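Local coordinates for protein 16S rRNA (guanine(1405)-N(7))-methyltransferase (Klebsiella pneumoniae, PDB 6PI9) that probably methylates the N7 position of guanine 1405 in 16S rRNA, using S-adenosyl-L-methionine, and so confers resistance to various aminoglycosides, at residues A[171-176]-A[202-207]; A[208-213]-A[252-257]. All coordinates share one frame; numbering follows the deposited sequence.

How the contacts relate
Along the chain, contact 1 closes first. The loop after strand 162-165 leads through 171-176 into strand 179-183 and helix 196-203. The segment 202-207, at the end of that helix and beyond it, then returns to the loop. Contact 2 opens directly afterwards: strand 208-213 leaves, helix 225-236 and strand 241-248 follow, and 252-257 comes back antiparallel to 208-213. The two closures therefore run in series and neither crosses the other. Contact 1 joins the end of a helix to a loop near the cofactor pocket. Contact 2 joins two neighbouring strands within the sheet. They meet where Leu204 CD1 packs on Leu209 CD2, 4.3 Å apart.

Contact 1 of 2, residues A[171-176]-A[202-207]; sequences EIPAEE and ASLRAP
The Arg205 side chain runs from Glu175 O to Ala174 and gives one hydrogen bond, from NH1 to Ala174 O, 2.9 Å long. The bond is bent, with 135° at the hydrogen. It uses a lone pair in the carbonyl plane, but the oxygen sits 28° out of the guanidinium plane. The arginine chain is extended from CG to NE, which brings NH1 alongside the Ala174 methyl and onto its carbonyl oxygen. At the other end Ile172 meets Ser203: CG2 lies 3.5 Å from Ser203 CB. With chi1 at -79°, Ile172 CG2 stands anti to the backbone N, and CD1 also reaches the serine, 3.7 Å from its OG. Between these ends Pro173 CD packs on Leu204 CD2 at 4.2 Å.

Two waters bridge the backbones. One donates to Pro173 O and Glu175 O and accepts from Arg205 N at 2.9 Å. A second joins Pro173 O to Ser203 O, the former bond being long. Further out, Ser203 OG bonds Glu199 O of its own helix, and Arg164 pairs with Glu175. Pro173 also touches Leu168, which binds S-adenosyl-L-homocysteine. The contact thus joins a loop bordering the cofactor pocket to a helix-to-strand turn of the Rossmann-like methyltransferase fold.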
loop_
_atom_site.group_PDB
_atom_site.type_symbol
_atom_site.label_atom_id
_atom_site.label_comp_id
_atom_site.label_asym_id
_atom_site.label_seq_id
_atom_site.Cartn_x
_atom_site.Cartn_y
_atom_site.Cartn_z
ATOM N N GLU A 171 13.723 -12.553 14.866
ATOM C CA GLU A 171 14.911 -12.063 15.560
ATOM C C GLU A 171 14.545 -10.788 16.312
ATOM O O GLU A 171 13.903 -9.917 15.740
ATOM C CB GLU A 171 16.040 -11.784 14.547
ATOM C CG GLU A 171 17.289 -11.209 15.166
ATOM C CD GLU A 171 18.342 -10.695 14.155
ATOM O OE1 GLU A 171 18.271 -10.945 12.923
ATOM O OE2 GLU A 171 19.286 -10.053 14.633
ATOM N N ILE A 172 14.952 -10.678 17.564
ATOM C CA ILE A 172 14.912 -9.393 18.278
ATOM C C ILE A 172 16.316 -8.854 18.248
ATOM O O ILE A 172 17.241 -9.521 18.783
ATOM C CB ILE A 172 14.369 -9.579 19.703
ATOM C CG1 ILE A 172 12.837 -9.674 19.630
ATOM C CG2 ILE A 172 14.780 -8.413 20.594
ATOM C CD1 ILE A 172 12.176 -9.757 20.982
ATOM N N PRO A 173 16.611 -7.777 17.505
ATOM C CA PRO A 173 18.001 -7.328 17.332
ATOM C C PRO A 173 18.695 -7.170 18.660
ATOM O O PRO A 173 18.154 -6.540 19.587
ATOM C CB PRO A 173 17.871 -5.986 16.622
ATOM C CG PRO A 173 16.533 -6.143 15.812
ATOM C CD PRO A 173 15.650 -6.990 16.685
ATOM N N ALA A 174 19.907 -7.738 18.745
ATOM C CA ALA A 174 20.679 -7.766 19.981
ATOM C C ALA A 174 21.720 -6.648 20.070
ATOM O O ALA A 174 22.434 -6.562 21.078
ATOM C CB ALA A 174 21.357 -9.128 20.134
ATOM N N GLU A 175 21.810 -5.777 19.066
ATOM C CA GLU A 175 22.835 -4.749 19.064
ATOM C C GLU A 175 22.580 -3.737 20.176
ATOM O O GLU A 175 21.432 -3.511 20.591
ATOM C CB GLU A 175 22.881 -4.039 17.709
ATOM C CG GLU A 175 23.387 -4.958 16.591
ATOM C CD GLU A 175 22.266 -5.702 15.871
ATOM O OE1 GLU A 175 22.542 -6.269 14.788
ATOM O OE2 GLU A 175 21.113 -5.704 16.377
ATOM N N GLU A 176 23.674 -3.151 20.672
ATOM C CA GLU A 176 23.644 -1.988 21.550
ATOM C C GLU A 176 23.568 -0.721 20.725
ATOM O O GLU A 176 24.328 -0.557 19.769
ATOM C CB GLU A 176 24.917 -1.901 22.378
ATOM C CG GLU A 176 25.144 -3.055 23.235
ATOM C CD GLU A 176 25.488 -2.679 24.655
ATOM O OE1 GLU A 176 24.897 -3.308 25.552
ATOM O OE2 GLU A 176 26.378 -1.814 24.880
ATOM N N ALA A 202 9.832 -4.010 24.149
ATOM C CA ALA A 202 10.315 -4.314 25.498
ATOM C C ALA A 202 11.734 -4.886 25.523
ATOM O O ALA A 202 12.364 -4.896 26.591
ATOM C CB ALA A 202 9.370 -5.301 26.190
ATOM N N SER A 203 12.249 -5.371 24.397
ATOM C CA SER A 203 13.518 -6.096 24.389
ATOM C C SER A 203 14.673 -5.365 23.709
ATOM O O SER A 203 15.837 -5.788 23.885
ATOM C CB SER A 203 13.349 -7.462 23.700
ATOM O OG SER A 203 12.445 -8.303 24.402
ATOM N N LEU A 204 14.398 -4.317 22.922
ATOM C CA LEU A 204 15.471 -3.565 22.277
ATOM C C LEU A 204 16.443 -2.985 23.305
ATOM O O LEU A 204 16.045 -2.510 24.373
ATOM C CB LEU A 204 14.872 -2.451 21.414
ATOM C CG LEU A 204 14.279 -2.977 20.114
ATOM C CD1 LEU A 204 13.479 -1.869 19.412
ATOM C CD2 LEU A 204 15.353 -3.593 19.172
ATOM N N ARG A 205 17.732 -3.047 22.988
ATOM C CA ARG A 205 18.752 -2.592 23.936
ATOM C C ARG A 205 19.185 -1.169 23.610
ATOM O O ARG A 205 20.375 -0.902 23.470
ATOM C CB ARG A 205 19.940 -3.546 23.919
ATOM C CG ARG A 205 19.634 -4.954 24.402
ATOM C CD ARG A 205 20.769 -5.894 24.019
ATOM N NE ARG A 205 20.617 -7.226 24.605
ATOM C CZ ARG A 205 21.407 -8.266 24.324
ATOM N NH1 ARG A 205 22.405 -8.135 23.456
ATOM N NH2 ARG A 205 21.206 -9.441 24.920
ATOM N N ALA A 206 18.226 -0.255 23.429
ATOM C CA ALA A 206 18.521 1.156 23.198
ATOM C C ALA A 206 17.639 1.965 24.149
ATOM O O ALA A 206 16.434 1.658 24.295
ATOM C CB ALA A 206 18.267 1.584 21.746
ATOM N N PRO A 207 18.185 2.996 24.790
ATOM C CA PRO A 207 17.381 3.751 25.759
ATOM C C PRO A 207 16.387 4.709 25.135
ATOM O O PRO A 207 15.485 5.178 25.853
ATOM C CB PRO A 207 18.439 4.518 26.555
ATOM C CG PRO A 207 19.564 4.680 25.611
ATOM C CD PRO A 207 19.597 3.425 24.796
HETATM O O HOH W 1 18.833 -4.019 20.500
HETATM O O HOH W 2 17.942 -7.674 22.658
#

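Contact 2 of 2, residues A[208-213]-A[252-257]; sequences RLVVTF and ELVYLV
Strands 208-213 and 252-257 run antiparallel at 158°, joined by six backbone hydrogen bonds in the pairs Leu209-Val257, Val211-Tyr255 and Phe213-Leu253. These three pairs place their side chains on one face of the sheet. Phe213 CE2 meets Tyr255 CE2 at 3.8 Å, the two side chains crossing at a slant, with Tyr255 CD2 in plane at the edge of the phenylalanine ring. Phe213 CD2 also touches Leu253 CD2 at 4.1 Å. Further along, Val211 CG2 packs on Val257 CG2. Phe233 of helix 225-236 meets both aromatic rings from outside the pair.

The non-hydrogen-bonded pairs Val210-Leu256 and Thr212-Val254 face the other way. Val210 CG1 lies 3.9 Å from Val254 CG1. Thr212 OG1 donates to Glu252 OE2 at 2.6 Å, on the anti lone pair of that oxygen. With chi1 at 78°, OG1 sits between the backbone N and the carbonyl carbon and turns to the carboxylate, while CG2 lies beside Val254 CG2 at 3.9 Å. Glu252 comes to it fully extended.

Thr212 OG1 also bonds Lys184 N, and Glu252 OE1 makes a salt bridge to Arg96, a residue that binds S-adenosyl-L-homocysteine. The buried carboxylate is therefore gripped through both oxygens. Such pairing would probably stabilise its negative charge. Glu252 is thus placed as a second-shell residue that probably helps to position Arg96, and Thr212 in turn holds Glu252.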
loop_
_atom_site.group_PDB
_atom_site.type_symbol
_atom_site.label_atom_id
_atom_site.label_comp_id
_atom_site.label_asym_id
_atom_site.label_seq_id
_atom_site.Cartn_x
_atom_site.Cartn_y
_atom_site.Cartn_z
ATOM N N ARG A 208 16.527 5.054 23.848
ATOM C CA ARG A 208 15.607 5.998 23.217
ATOM C C ARG A 208 15.101 5.342 21.956
ATOM O O ARG A 208 15.883 4.715 21.246
ATOM C CB ARG A 208 16.280 7.335 22.882
ATOM C CG ARG A 208 16.450 8.227 24.125
ATOM C CD ARG A 208 17.531 9.266 23.973
ATOM N NE ARG A 208 17.309 10.492 24.772
ATOM C CZ ARG A 208 17.171 10.538 26.099
ATOM N NH1 ARG A 208 17.165 9.412 26.823
ATOM N NH2 ARG A 208 17.013 11.716 26.711
ATOM N N LEU A 209 13.800 5.482 21.679
ATOM C CA LEU A 209 13.165 4.890 20.512
ATOM C C LEU A 209 12.400 5.988 19.793
ATOM O O LEU A 209 11.811 6.859 20.439
ATOM C CB LEU A 209 12.170 3.775 20.877
ATOM C CG LEU A 209 12.708 2.721 21.839
ATOM C CD1 LEU A 209 11.595 1.736 22.091
ATOM C CD2 LEU A 209 13.946 1.971 21.277
ATOM N N VAL A 210 12.409 5.946 18.466
ATOM C CA VAL A 210 11.553 6.807 17.640
ATOM C C VAL A 210 10.581 5.891 16.953
ATOM O O VAL A 210 10.998 5.039 16.164
ATOM C CB VAL A 210 12.366 7.601 16.605
ATOM C CG1 VAL A 210 11.419 8.464 15.730
ATOM C CG2 VAL A 210 13.402 8.462 17.330
ATOM N N VAL A 211 9.289 6.033 17.247
ATOM C CA VAL A 211 8.272 5.105 16.728
ATOM C C VAL A 211 7.295 5.926 15.917
ATOM O O VAL A 211 6.821 6.958 16.404
ATOM C CB VAL A 211 7.522 4.391 17.875
ATOM C CG1 VAL A 211 6.362 3.493 17.326
ATOM C CG2 VAL A 211 8.513 3.615 18.805
ATOM N N THR A 212 7.053 5.551 14.660
ATOM C CA THR A 212 6.172 6.385 13.858
ATOM C C THR A 212 5.091 5.578 13.158
ATOM O O THR A 212 5.220 4.376 12.903
ATOM C CB THR A 212 6.905 7.195 12.795
ATOM O OG1 THR A 212 7.218 6.325 11.700
ATOM C CG2 THR A 212 8.160 7.816 13.386
ATOM N N PHE A 213 4.027 6.301 12.770
ATOM C CA PHE A 213 2.900 5.650 12.094
ATOM C C PHE A 213 2.475 6.506 10.911
ATOM O O PHE A 213 2.532 7.727 10.984
ATOM C CB PHE A 213 1.671 5.530 13.039
ATOM C CG PHE A 213 1.947 4.701 14.259
ATOM C CD1 PHE A 213 1.691 3.330 14.239
ATOM C CD2 PHE A 213 2.473 5.288 15.426
ATOM C CE1 PHE A 213 1.957 2.540 15.390
ATOM C CE2 PHE A 213 2.758 4.512 16.580
ATOM C CZ PHE A 213 2.490 3.119 16.562
ATOM N N GLU A 252 3.176 11.678 8.974
ATOM C CA GLU A 252 3.809 10.675 9.828
ATOM C C GLU A 252 3.583 11.099 11.272
ATOM O O GLU A 252 4.012 12.183 11.658
ATOM C CB GLU A 252 5.324 10.569 9.504
ATOM C CG GLU A 252 6.030 9.455 10.278
ATOM C CD GLU A 252 7.414 9.169 9.721
ATOM O OE1 GLU A 252 7.983 10.057 9.075
ATOM O OE2 GLU A 252 7.919 8.047 9.889
ATOM N N LEU A 253 2.911 10.252 12.059
ATOM C CA LEU A 253 2.776 10.480 13.501
ATOM C C LEU A 253 4.017 9.943 14.200
ATOM O O LEU A 253 4.305 8.742 14.094
ATOM C CB LEU A 253 1.540 9.755 14.031
ATOM C CG LEU A 253 1.367 9.628 15.573
ATOM C CD1 LEU A 253 1.206 10.988 16.253
ATOM C CD2 LEU A 253 0.162 8.696 15.805
ATOM N N VAL A 254 4.725 10.808 14.935
ATOM C CA VAL A 254 6.051 10.488 15.481
ATOM C C VAL A 254 5.972 10.522 17.007
ATOM O O VAL A 254 5.467 11.476 17.568
ATOM C CB VAL A 254 7.127 11.494 15.011
ATOM C CG1 VAL A 254 8.543 11.080 15.588
ATOM C CG2 VAL A 254 7.156 11.617 13.481
ATOM N N TYR A 255 6.487 9.481 17.654
ATOM C CA TYR A 255 6.614 9.375 19.107
ATOM C C TYR A 255 8.088 9.293 19.484
ATOM O O TYR A 255 8.823 8.472 18.931
ATOM C CB TYR A 255 5.985 8.080 19.629
ATOM C CG TYR A 255 4.477 8.110 19.658
ATOM C CD1 TYR A 255 3.794 8.574 20.765
ATOM C CD2 TYR A 255 3.739 7.652 18.570
ATOM C CE1 TYR A 255 2.381 8.583 20.778
ATOM C CE2 TYR A 255 2.349 7.676 18.589
ATOM C CZ TYR A 255 1.697 8.126 19.665
ATOM O OH TYR A 255 0.304 8.123 19.668
ATOM N N LEU A 256 8.507 10.104 20.455
ATOM C CA LEU A 256 9.838 9.978 21.043
ATOM C C LEU A 256 9.665 9.262 22.378
ATOM O O LEU A 256 8.937 9.747 23.252
ATOM C CB LEU A 256 10.458 11.371 21.242
ATOM C CG LEU A 256 10.491 12.288 20.004
ATOM C CD1 LEU A 256 11.203 13.645 20.315
ATOM C CD2 LEU A 256 11.144 11.578 18.813
ATOM N N VAL A 257 10.332 8.141 22.543
ATOM C CA VAL A 257 10.033 7.195 23.603
ATOM C C VAL A 257 11.303 6.950 24.397
ATOM O O VAL A 257 12.362 6.698 23.816
ATOM C CB VAL A 257 9.507 5.881 23.013
ATOM C CG1 VAL A 257 9.276 4.847 24.096
ATOM C CG2 VAL A 257 8.251 6.170 22.189
#